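Hyaluronidase (PDB 5DIY) probably removes O-linked N-acetylglucosamine from modified proteins, acting as a family 84 glycoside hydrolase with hexosaminidase activity. Local coordinates at residues I116-V121 and I161-T166; N187-W192 and P217-D222. All coordinates share one frame; numbering follows the deposited sequence.

How the contacts relate
Contacts 1 and 2 are two parts of one parallel barrel, with centres about 10 Å apart. They follow each other along the chain, contact 1 first. Strands 160-164 and 189-192 are neighbours, so the contacts also bond to each other. M163 N lies 2.8 Å from D189 O, and M163 O lies 2.9 Å from F191 N; both pairs are probable hydrogen bonds. Inside the barrel, I162 CD1 packs at 3.4 Å from F191 CZ. Both contacts reach the bound NAG. Contact 1 supplies polar and sulfur contacts to its acetamido group, and contact 2 supplies an aromatic face. G12, K43 and D228 also bond to this sugar.

Contact 1. Residues I116-V121 and I161-T166; sequences IFFDNV and IIMCPT. Unlike the reference sequence in segment 116-121: N120 (reference Asp). With NAG (2-acetamido-2-deoxy-beta-D-glucopyranose), chain E.
I116 and F117 pair in parallel with M163 and C164, and the bonding runs on into the loops beyond. I116 N donates to I162 O at 2.9 Å, almost straight at 163°. The return bond from C164 N to I116 O is weak, and M163 CA adds a CA-H...O contact to the same oxygen. F118 N then donates to C164 O at 2.9 Å.

The T166 hydroxyl extends this ladder. T166 OG1 sits beside its own backbone N (chi1 -57°) and donates to F118 O, 2.8 Å away. OG1 also bonds to Q141 NE2, so two partners fix its rotation. A water bridges N120 N and T166 O.

The apolar side chains meet on two faces of the sheet. On the face of F117 and C164, ring atom CD1 of F117 lies 3.6 Å from C164 CB. On the face of I116 and M163, the M163 chain bends twice and brings CE to 3.9 Å from F118 CD2, just past the strand; the two side chains cross at about a right angle.

The sugar is bound at the loop end. NAG N2 donates to D119 OD2 at 3.0 Å, nearly straight at 166°. K43 makes a salt bridge to the same OD2. C164 SG touches the acetyl methyl C8 of NAG at 3.7 Å. N120 ND2 lies 3.6 Å from NAG C2. N120 is an engineered replacement for the aspartate predicted to be the proton donor. In the natural sequence this position and D119 form two adjacent aspartates, as in the catalytic pair of family 84 enzymes.

Strands 113-117 and 160-164 are the fourth and fifth of the TIM barrel. Helix 137-153 packs outside, on F118, I161 and M163. Strand 189-192 flanks 160-164, and inside the barrel the F117 ring meets W221.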
ATOM      1  N   ILE C 116       4.821 -21.035  -4.387  1.00 26.35           N
ATOM      2  CA  ILE C 116       4.652 -21.752  -3.113  1.00 26.68           C
ATOM      3  C   ILE C 116       5.182 -20.851  -1.996  1.00 26.86           C
ATOM      4  O   ILE C 116       6.399 -20.697  -1.840  1.00 26.75           O
ATOM      5  CB  ILE C 116       5.337 -23.142  -3.111  1.00 26.52           C
ATOM      6  CG1 ILE C 116       4.886 -23.957  -4.335  1.00 26.86           C
ATOM      7  CG2 ILE C 116       4.998 -23.900  -1.830  1.00 26.67           C
ATOM      8  CD1 ILE C 116       5.474 -25.348  -4.425  1.00 27.22           C
ATOM      9  N   PHE C 117       4.269 -20.260  -1.222  1.00 26.77           N
ATOM     10  CA  PHE C 117       4.634 -19.196  -0.272  1.00 26.69           C
ATOM     11  C   PHE C 117       4.587 -19.662   1.170  1.00 26.96           C
ATOM     12  O   PHE C 117       3.700 -20.427   1.542  1.00 27.70           O
ATOM     13  CB  PHE C 117       3.737 -17.963  -0.447  1.00 26.34           C
ATOM     14  CG  PHE C 117       3.718 -17.384  -1.847  1.00 25.56           C
ATOM     15  CD1 PHE C 117       4.769 -17.577  -2.750  1.00 25.55           C
ATOM     16  CD2 PHE C 117       2.652 -16.594  -2.245  1.00 25.22           C
ATOM     17  CE1 PHE C 117       4.725 -17.029  -4.017  1.00 25.32           C
ATOM     18  CE2 PHE C 117       2.607 -16.039  -3.510  1.00 25.03           C
ATOM     19  CZ  PHE C 117       3.640 -16.257  -4.398  1.00 25.44           C
ATOM     20  N   PHE C 118       5.558 -19.193   1.965  1.00 26.51           N
ATOM     21  CA  PHE C 118       5.673 -19.515   3.393  1.00 27.07           C
ATOM     22  C   PHE C 118       5.777 -18.250   4.257  1.00 27.60           C
ATOM     23  O   PHE C 118       6.325 -18.286   5.362  1.00 27.52           O
ATOM     24  CB  PHE C 118       6.888 -20.423   3.622  1.00 27.02           C
ATOM     25  CG  PHE C 118       6.837 -21.700   2.836  1.00 27.86           C
ATOM     26  CD1 PHE C 118       6.126 -22.793   3.313  1.00 28.19           C
ATOM     27  CD2 PHE C 118       7.464 -21.799   1.603  1.00 28.18           C
ATOM     28  CE1 PHE C 118       6.050 -23.969   2.579  1.00 28.61           C
ATOM     29  CE2 PHE C 118       7.398 -22.971   0.866  1.00 28.96           C
ATOM     30  CZ  PHE C 118       6.692 -24.060   1.355  1.00 28.43           C
ATOM     31  N   ASP C 119       5.255 -17.134   3.751  1.00 28.15           N
ATOM     32  CA  ASP C 119       5.163 -15.900   4.537  1.00 28.42           C
ATOM     33  C   ASP C 119       4.082 -16.007   5.610  1.00 29.37           C
ATOM     34  O   ASP C 119       3.066 -16.663   5.405  1.00 29.46           O
ATOM     35  CB  ASP C 119       4.878 -14.690   3.641  1.00 28.33           C
ATOM     36  CG  ASP C 119       3.602 -14.846   2.820  1.00 27.48           C
ATOM     37  OD1 ASP C 119       3.503 -15.828   2.059  1.00 26.43           O
ATOM     38  OD2 ASP C 119       2.718 -13.977   2.927  1.00 26.20           O
ATOM     39  N   ASN C 120       4.313 -15.349   6.746  1.00 30.72           N
ATOM     40  CA  ASN C 120       3.347 -15.278   7.844  1.00 31.99           C
ATOM     41  C   ASN C 120       2.888 -16.658   8.322  1.00 33.21           C
ATOM     42  O   ASN C 120       1.699 -16.991   8.300  1.00 33.42           O
ATOM     43  CB  ASN C 120       2.154 -14.396   7.454  1.00 32.15           C
ATOM     44  CG  ASN C 120       2.574 -13.003   7.010  1.00 31.43           C
ATOM     45  OD1 ASN C 120       3.698 -12.562   7.263  1.00 31.94           O
ATOM     46  ND2 ASN C 120       1.671 -12.305   6.331  1.00 31.11           N
ATOM     47  N   VAL C 121       3.880 -17.451   8.718  1.00 34.25           N
ATOM     48  CA  VAL C 121       3.689 -18.744   9.375  1.00 34.89           C
ATOM     49  C   VAL C 121       4.619 -18.748  10.593  1.00 36.27           C
ATOM     50  O   VAL C 121       5.477 -17.863  10.703  1.00 34.68           O
ATOM     51  CB  VAL C 121       3.999 -19.933   8.427  1.00 34.09           C
ATOM     52  CG1 VAL C 121       3.128 -19.854   7.179  1.00 33.99           C
ATOM     53  CG2 VAL C 121       5.483 -20.001   8.058  1.00 34.06           C
ATOM     54  N   ILE C 161       9.232 -22.666 -10.211  1.00 32.02           N
ATOM     55  CA  ILE C 161       8.708 -22.387  -8.894  1.00 31.01           C
ATOM     56  C   ILE C 161       9.285 -21.058  -8.420  1.00 29.11           C
ATOM     57  O   ILE C 161      10.485 -20.802  -8.537  1.00 28.87           O
ATOM     58  CB  ILE C 161       9.028 -23.510  -7.878  1.00 31.46           C
ATOM     59  CG1 ILE C 161       8.322 -24.809  -8.284  1.00 31.89           C
ATOM     60  CG2 ILE C 161       8.590 -23.102  -6.461  1.00 31.57           C
ATOM     61  CD1 ILE C 161       8.809 -26.039  -7.542  1.00 32.26           C
ATOM     62  N   ILE C 162       8.404 -20.220  -7.889  1.00 27.60           N
ATOM     63  CA  ILE C 162       8.803 -19.042  -7.131  1.00 26.98           C
ATOM     64  C   ILE C 162       8.307 -19.281  -5.704  1.00 26.18           C
ATOM     65  O   ILE C 162       7.167 -19.689  -5.493  1.00 25.57           O
ATOM     66  CB  ILE C 162       8.294 -17.711  -7.756  1.00 26.76           C
ATOM     67  CG1 ILE C 162       8.819 -16.510  -6.957  1.00 26.75           C
ATOM     68  CG2 ILE C 162       6.774 -17.657  -7.862  1.00 26.41           C
ATOM     69  CD1 ILE C 162       8.788 -15.207  -7.725  1.00 27.20           C
ATOM     70  N   MET C 163       9.188 -19.092  -4.731  1.00 25.89           N
ATOM     71  CA  MET C 163       8.829 -19.312  -3.340  1.00 26.73           C
ATOM     72  C   MET C 163       8.960 -18.011  -2.570  1.00 26.38           C
ATOM     73  O   MET C 163       9.771 -17.154  -2.925  1.00 27.35           O
ATOM     74  CB  MET C 163       9.675 -20.438  -2.713  1.00 26.91           C
ATOM     75  CG  MET C 163      11.130 -20.102  -2.384  1.00 27.60           C
ATOM     76  SD  MET C 163      11.405 -19.315  -0.773  1.00 28.42           S
ATOM     77  CE  MET C 163      11.014 -20.655   0.353  1.00 27.74           C
ATOM     78  N   CYS C 164       8.146 -17.870  -1.526  1.00 26.17           N
ATOM     79  CA  CYS C 164       8.278 -16.769  -0.579  1.00 25.50           C
ATOM     80  C   CYS C 164       8.802 -17.351   0.725  1.00 25.28           C
ATOM     81  O   CYS C 164       8.173 -18.242   1.294  1.00 25.24           O
ATOM     82  CB  CYS C 164       6.953 -16.044  -0.340  1.00 25.77           C
ATOM     83  SG  CYS C 164       7.158 -14.528   0.643  1.00 25.07           S
ATOM     84  N   PRO C 165       9.966 -16.864   1.195  1.00 24.98           N
ATOM     85  CA  PRO C 165      10.490 -17.363   2.462  1.00 25.26           C
ATOM     86  C   PRO C 165       9.684 -16.879   3.663  1.00 25.98           C
ATOM     87  O   PRO C 165       8.932 -15.910   3.563  1.00 26.95           O
ATOM     88  CB  PRO C 165      11.912 -16.811   2.508  1.00 25.40           C
ATOM     89  CG  PRO C 165      11.948 -15.667   1.554  1.00 25.26           C
ATOM     90  CD  PRO C 165      10.816 -15.821   0.597  1.00 24.76           C
ATOM     91  N   THR C 166       9.841 -17.578   4.781  1.00 26.98           N
ATOM     92  CA  THR C 166       9.210 -17.203   6.049  1.00 27.87           C
ATOM     93  C   THR C 166       9.851 -15.943   6.632  1.00 28.72           C
ATOM     94  O   THR C 166       9.178 -15.151   7.284  1.00 29.53           O
ATOM     95  CB  THR C 166       9.263 -18.387   7.037  1.00 28.10           C
ATOM     96  OG1 THR C 166       8.613 -19.517   6.434  1.00 27.61           O
ATOM     97  CG2 THR C 166       8.575 -18.053   8.340  1.00 28.31           C
TER
HETATM   98  C1  NAG E 101       2.635  -9.250   4.453  1.00 30.22           C
HETATM   99  C2  NAG E 101       2.106 -10.261   3.416  1.00 28.79           C
HETATM  100  C3  NAG E 101       1.212  -9.645   2.336  1.00 28.24           C
HETATM  101  C4  NAG E 101       0.561  -8.371   2.848  1.00 27.66           C
HETATM  102  C5  NAG E 101       1.655  -7.363   3.160  1.00 28.46           C
HETATM  103  C6  NAG E 101       1.109  -6.031   3.699  1.00 28.96           C
HETATM  104  C7  NAG E 101       4.209 -10.528   2.139  1.00 27.82           C
HETATM  105  C8  NAG E 101       5.195 -11.536   1.618  1.00 27.67           C
HETATM  106  N2  NAG E 101       3.190 -11.041   2.829  1.00 28.11           N
HETATM  107  O3  NAG E 101       0.216 -10.601   1.957  1.00 27.75           O
HETATM  108  O4  NAG E 101      -0.287  -7.812   1.844  1.00 26.20           O
HETATM  109  O5  NAG E 101       2.663  -7.881   4.035  1.00 29.59           O
HETATM  110  O6  NAG E 101       0.252  -6.220   4.827  1.00 28.75           O
HETATM  111  O7  NAG E 101       4.351  -9.327   1.944  1.00 27.28           O
HETATM  112  O   HOH W   1       6.659 -14.532   8.287  1.00 37.57           O

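Contact 2. Residues N187-W192 and P217-D222; sequences NIDVFW and PATLWD. With NAG (2-acetamido-2-deoxy-beta-D-glucopyranose), chain E.
W221 turns the edge of its six-membered ring toward one face of F191, an edge-to-face pair. The ring centroids are 5.1 Å apart and the planes stand at 69°. W221 CE3 lies 3.6 Å above the F191 plane, offset toward the rim. T219 O and L220 O lie at the edge of the F191 ring. One face of the W221 indole carries the acetyl group of NAG: C8 sits 3.4 Å above it, over its centre, and the acetyl oxygen O7 lies over the same face. The W221 side chain reaches there with CG anti to the backbone N (chi1 -180°), and its CB comes within 3.5 Å of F191 CD1. Replacing W221 with an alanine would probably leave the acetyl methyl of NAG without its aromatic support and this face of F191 without its edge-on partner. At the edge of W192, L220 CD2 makes a looser apolar contact.

These side chains stand on the sixth and seventh strands of the TIM barrel. Helix 204-214 links the two strands in a beta-alpha-beta unit, and W192 and L220 point to its side and touch M207. F191 and T219 point to the other side, where T219 CG2 lies 3.7 Å from F191 CE1. The axes of 189-192 and 218-222 cross at -37°.

The backbone pairs in parallel. T219 N donates to V190 O at 3.0 Å. W192 N makes a weak bond to T219 O. W221 N donates to W192 O at 2.9 Å, from above the carbonyl plane. CA-H...O contacts from F191 and L220 lie alongside.

Near the start of the strands, a water joins both segments. It donates to D189 OD1 and P217 O, and accepts from V190 N and T219 OG1.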
ATOM      1  N   ASN C 187      17.476 -22.426  -9.769  1.00 33.99           N
ATOM      2  CA  ASN C 187      16.432 -21.923 -10.653  1.00 34.68           C
ATOM      3  C   ASN C 187      15.049 -21.757  -9.996  1.00 33.28           C
ATOM      4  O   ASN C 187      14.111 -21.315 -10.657  1.00 32.14           O
ATOM      5  CB  ASN C 187      16.352 -22.808 -11.901  1.00 36.52           C
ATOM      6  CG  ASN C 187      17.652 -22.795 -12.709  1.00 38.13           C
ATOM      7  OD1 ASN C 187      18.382 -21.796 -12.743  1.00 37.03           O
ATOM      8  ND2 ASN C 187      17.939 -23.905 -13.375  1.00 39.79           N
ATOM      9  N   ILE C 188      14.924 -22.119  -8.714  1.00 30.94           N
ATOM     10  CA  ILE C 188      13.761 -21.746  -7.915  1.00 30.58           C
ATOM     11  C   ILE C 188      13.935 -20.276  -7.524  1.00 29.26           C
ATOM     12  O   ILE C 188      14.951 -19.899  -6.930  1.00 29.66           O
ATOM     13  CB  ILE C 188      13.595 -22.643  -6.664  1.00 30.96           C
ATOM     14  CG1 ILE C 188      13.306 -24.085  -7.114  1.00 31.77           C
ATOM     15  CG2 ILE C 188      12.491 -22.096  -5.751  1.00 30.67           C
ATOM     16  CD1 ILE C 188      13.013 -25.077  -6.005  1.00 31.56           C
ATOM     17  N   ASP C 189      12.961 -19.452  -7.894  1.00 29.05           N
ATOM     18  CA  ASP C 189      12.998 -18.018  -7.591  1.00 28.47           C
ATOM     19  C   ASP C 189      12.610 -17.783  -6.133  1.00 27.11           C
ATOM     20  O   ASP C 189      11.849 -18.560  -5.560  1.00 26.97           O
ATOM     21  CB  ASP C 189      12.079 -17.244  -8.540  1.00 29.33           C
ATOM     22  CG  ASP C 189      12.688 -17.060  -9.923  1.00 30.47           C
ATOM     23  OD1 ASP C 189      13.801 -16.518 -10.018  1.00 31.65           O
ATOM     24  OD2 ASP C 189      12.053 -17.443 -10.922  1.00 33.61           O
ATOM     25  N   VAL C 190      13.153 -16.721  -5.536  1.00 26.09           N
ATOM     26  CA  VAL C 190      12.925 -16.423  -4.116  1.00 25.57           C
ATOM     27  C   VAL C 190      12.500 -14.969  -3.930  1.00 25.02           C
ATOM     28  O   VAL C 190      13.210 -14.048  -4.337  1.00 25.11           O
ATOM     29  CB  VAL C 190      14.177 -16.716  -3.262  1.00 25.32           C
ATOM     30  CG1 VAL C 190      13.949 -16.327  -1.801  1.00 25.34           C
ATOM     31  CG2 VAL C 190      14.550 -18.190  -3.371  1.00 25.28           C
ATOM     32  N   PHE C 191      11.344 -14.785  -3.294  1.00 24.47           N
ATOM     33  CA  PHE C 191      10.790 -13.452  -3.039  1.00 24.18           C
ATOM     34  C   PHE C 191      11.486 -12.752  -1.877  1.00 24.36           C
ATOM     35  O   PHE C 191      12.079 -13.386  -0.999  1.00 24.89           O
ATOM     36  CB  PHE C 191       9.280 -13.518  -2.744  1.00 23.71           C
ATOM     37  CG  PHE C 191       8.395 -13.358  -3.953  1.00 23.17           C
ATOM     38  CD1 PHE C 191       8.552 -12.276  -4.813  1.00 23.12           C
ATOM     39  CD2 PHE C 191       7.355 -14.250  -4.190  1.00 22.97           C
ATOM     40  CE1 PHE C 191       7.722 -12.107  -5.903  1.00 23.40           C
ATOM     41  CE2 PHE C 191       6.516 -14.085  -5.281  1.00 23.29           C
ATOM     42  CZ  PHE C 191       6.705 -13.010  -6.139  1.00 23.57           C
ATOM     43  N   TRP C 192      11.364 -11.431  -1.871  1.00 24.80           N
ATOM     44  CA  TRP C 192      11.927 -10.584  -0.834  1.00 24.24           C
ATOM     45  C   TRP C 192      11.242  -9.217  -0.925  1.00 24.75           C
ATOM     46  O   TRP C 192      11.038  -8.704  -2.027  1.00 25.68           O
ATOM     47  CB  TRP C 192      13.434 -10.455  -1.069  1.00 24.89           C
ATOM     48  CG  TRP C 192      14.139  -9.679  -0.042  1.00 24.42           C
ATOM     49  CD1 TRP C 192      14.547  -8.390  -0.141  1.00 24.96           C
ATOM     50  CD2 TRP C 192      14.528 -10.129   1.253  1.00 24.85           C
ATOM     51  NE1 TRP C 192      15.160  -7.999   1.018  1.00 25.08           N
ATOM     52  CE2 TRP C 192      15.163  -9.048   1.895  1.00 25.32           C
ATOM     53  CE3 TRP C 192      14.393 -11.338   1.940  1.00 25.27           C
ATOM     54  CZ2 TRP C 192      15.675  -9.144   3.187  1.00 25.70           C
ATOM     55  CZ3 TRP C 192      14.901 -11.431   3.230  1.00 25.41           C
ATOM     56  CH2 TRP C 192      15.536 -10.344   3.836  1.00 25.66           C
ATOM     57  N   PRO C 217      19.967 -13.920  -7.864  1.00 26.08           N
ATOM     58  CA  PRO C 217      19.195 -12.676  -7.808  1.00 25.70           C
ATOM     59  C   PRO C 217      17.800 -12.927  -7.234  1.00 24.99           C
ATOM     60  O   PRO C 217      17.144 -13.889  -7.627  1.00 25.88           O
ATOM     61  CB  PRO C 217      19.104 -12.247  -9.277  1.00 26.03           C
ATOM     62  CG  PRO C 217      20.230 -12.937  -9.952  1.00 26.29           C
ATOM     63  CD  PRO C 217      20.379 -14.246  -9.241  1.00 25.73           C
ATOM     64  N   ALA C 218      17.373 -12.093  -6.291  1.00 24.35           N
ATOM     65  CA  ALA C 218      16.036 -12.207  -5.698  1.00 23.97           C
ATOM     66  C   ALA C 218      14.990 -11.629  -6.641  1.00 24.13           C
ATOM     67  O   ALA C 218      15.320 -10.877  -7.550  1.00 24.09           O
ATOM     68  CB  ALA C 218      15.988 -11.480  -4.367  1.00 23.90           C
ATOM     69  N   THR C 219      13.737 -12.019  -6.430  1.00 24.66           N
ATOM     70  CA  THR C 219      12.590 -11.388  -7.072  1.00 25.16           C
ATOM     71  C   THR C 219      11.949 -10.520  -6.002  1.00 25.04           C
ATOM     72  O   THR C 219      11.778 -10.964  -4.875  1.00 25.09           O
ATOM     73  CB  THR C 219      11.574 -12.434  -7.575  1.00 25.38           C
ATOM     74  OG1 THR C 219      12.252 -13.414  -8.367  1.00 25.87           O
ATOM     75  CG2 THR C 219      10.478 -11.775  -8.419  1.00 25.20           C
ATOM     76  N   LEU C 220      11.625  -9.279  -6.336  1.00 25.24           N
ATOM     77  CA  LEU C 220      11.034  -8.375  -5.356  1.00 25.60           C
ATOM     78  C   LEU C 220       9.521  -8.532  -5.303  1.00 25.18           C
ATOM     79  O   LEU C 220       8.841  -8.416  -6.325  1.00 25.48           O
ATOM     80  CB  LEU C 220      11.394  -6.917  -5.639  1.00 26.74           C
ATOM     81  CG  LEU C 220      12.754  -6.431  -5.136  1.00 27.20           C
ATOM     82  CD1 LEU C 220      13.071  -5.097  -5.798  1.00 28.20           C
ATOM     83  CD2 LEU C 220      12.786  -6.304  -3.614  1.00 27.43           C
ATOM     84  N   TRP C 221       9.021  -8.829  -4.107  1.00 24.24           N
ATOM     85  CA  TRP C 221       7.610  -8.700  -3.760  1.00 23.98           C
ATOM     86  C   TRP C 221       7.540  -7.310  -3.153  1.00 23.27           C
ATOM     87  O   TRP C 221       7.858  -7.132  -1.986  1.00 23.54           O
ATOM     88  CB  TRP C 221       7.222  -9.774  -2.731  1.00 24.63           C
ATOM     89  CG  TRP C 221       5.785  -9.792  -2.264  1.00 24.78           C
ATOM     90  CD1 TRP C 221       4.966  -8.719  -2.022  1.00 25.05           C
ATOM     91  CD2 TRP C 221       5.013 -10.956  -1.949  1.00 24.98           C
ATOM     92  NE1 TRP C 221       3.740  -9.149  -1.596  1.00 24.54           N
ATOM     93  CE2 TRP C 221       3.737 -10.514  -1.538  1.00 24.81           C
ATOM     94  CE3 TRP C 221       5.274 -12.331  -1.983  1.00 25.37           C
ATOM     95  CZ2 TRP C 221       2.722 -11.396  -1.163  1.00 24.96           C
ATOM     96  CZ3 TRP C 221       4.267 -13.210  -1.606  1.00 25.45           C
ATOM     97  CH2 TRP C 221       3.004 -12.737  -1.204  1.00 25.68           C
ATOM     98  N   ASP C 222       7.140  -6.319  -3.940  1.00 22.38           N
ATOM     99  CA  ASP C 222       7.169  -4.943  -3.470  1.00 22.36           C
ATOM    100  C   ASP C 222       5.782  -4.564  -2.957  1.00 22.70           C
ATOM    101  O   ASP C 222       4.821  -4.506  -3.731  1.00 23.26           O
ATOM    102  CB  ASP C 222       7.640  -4.001  -4.581  1.00 21.74           C
ATOM    103  CG  ASP C 222       8.318  -2.750  -4.044  1.00 22.18           C
ATOM    104  OD1 ASP C 222       8.268  -2.498  -2.821  1.00 22.05           O
ATOM    105  OD2 ASP C 222       8.928  -2.012  -4.847  1.00 22.62           O
TER
HETATM  106  C1  NAG E 101       2.635  -9.250   4.453  1.00 30.22           C
HETATM  107  C2  NAG E 101       2.106 -10.261   3.416  1.00 28.79           C
HETATM  108  C3  NAG E 101       1.212  -9.645   2.336  1.00 28.24           C
HETATM  109  C4  NAG E 101       0.561  -8.371   2.848  1.00 27.66           C
HETATM  110  C5  NAG E 101       1.655  -7.363   3.160  1.00 28.46           C
HETATM  111  C6  NAG E 101       1.109  -6.031   3.699  1.00 28.96           C
HETATM  112  C7  NAG E 101       4.209 -10.528   2.139  1.00 27.82           C
HETATM  113  C8  NAG E 101       5.195 -11.536   1.618  1.00 27.67           C
HETATM  114  N2  NAG E 101       3.190 -11.041   2.829  1.00 28.11           N
HETATM  115  O3  NAG E 101       0.216 -10.601   1.957  1.00 27.75           O
HETATM  116  O4  NAG E 101      -0.287  -7.812   1.844  1.00 26.20           O
HETATM  117  O5  NAG E 101       2.663  -7.881   4.035  1.00 29.59           O
HETATM  118  O6  NAG E 101       0.252  -6.220   4.827  1.00 28.75           O
HETATM  119  O7  NAG E 101       4.351  -9.327   1.944  1.00 27.28           O
HETATM  120  O   HOH W   2      14.632 -15.035  -7.681  1.00 19.54           O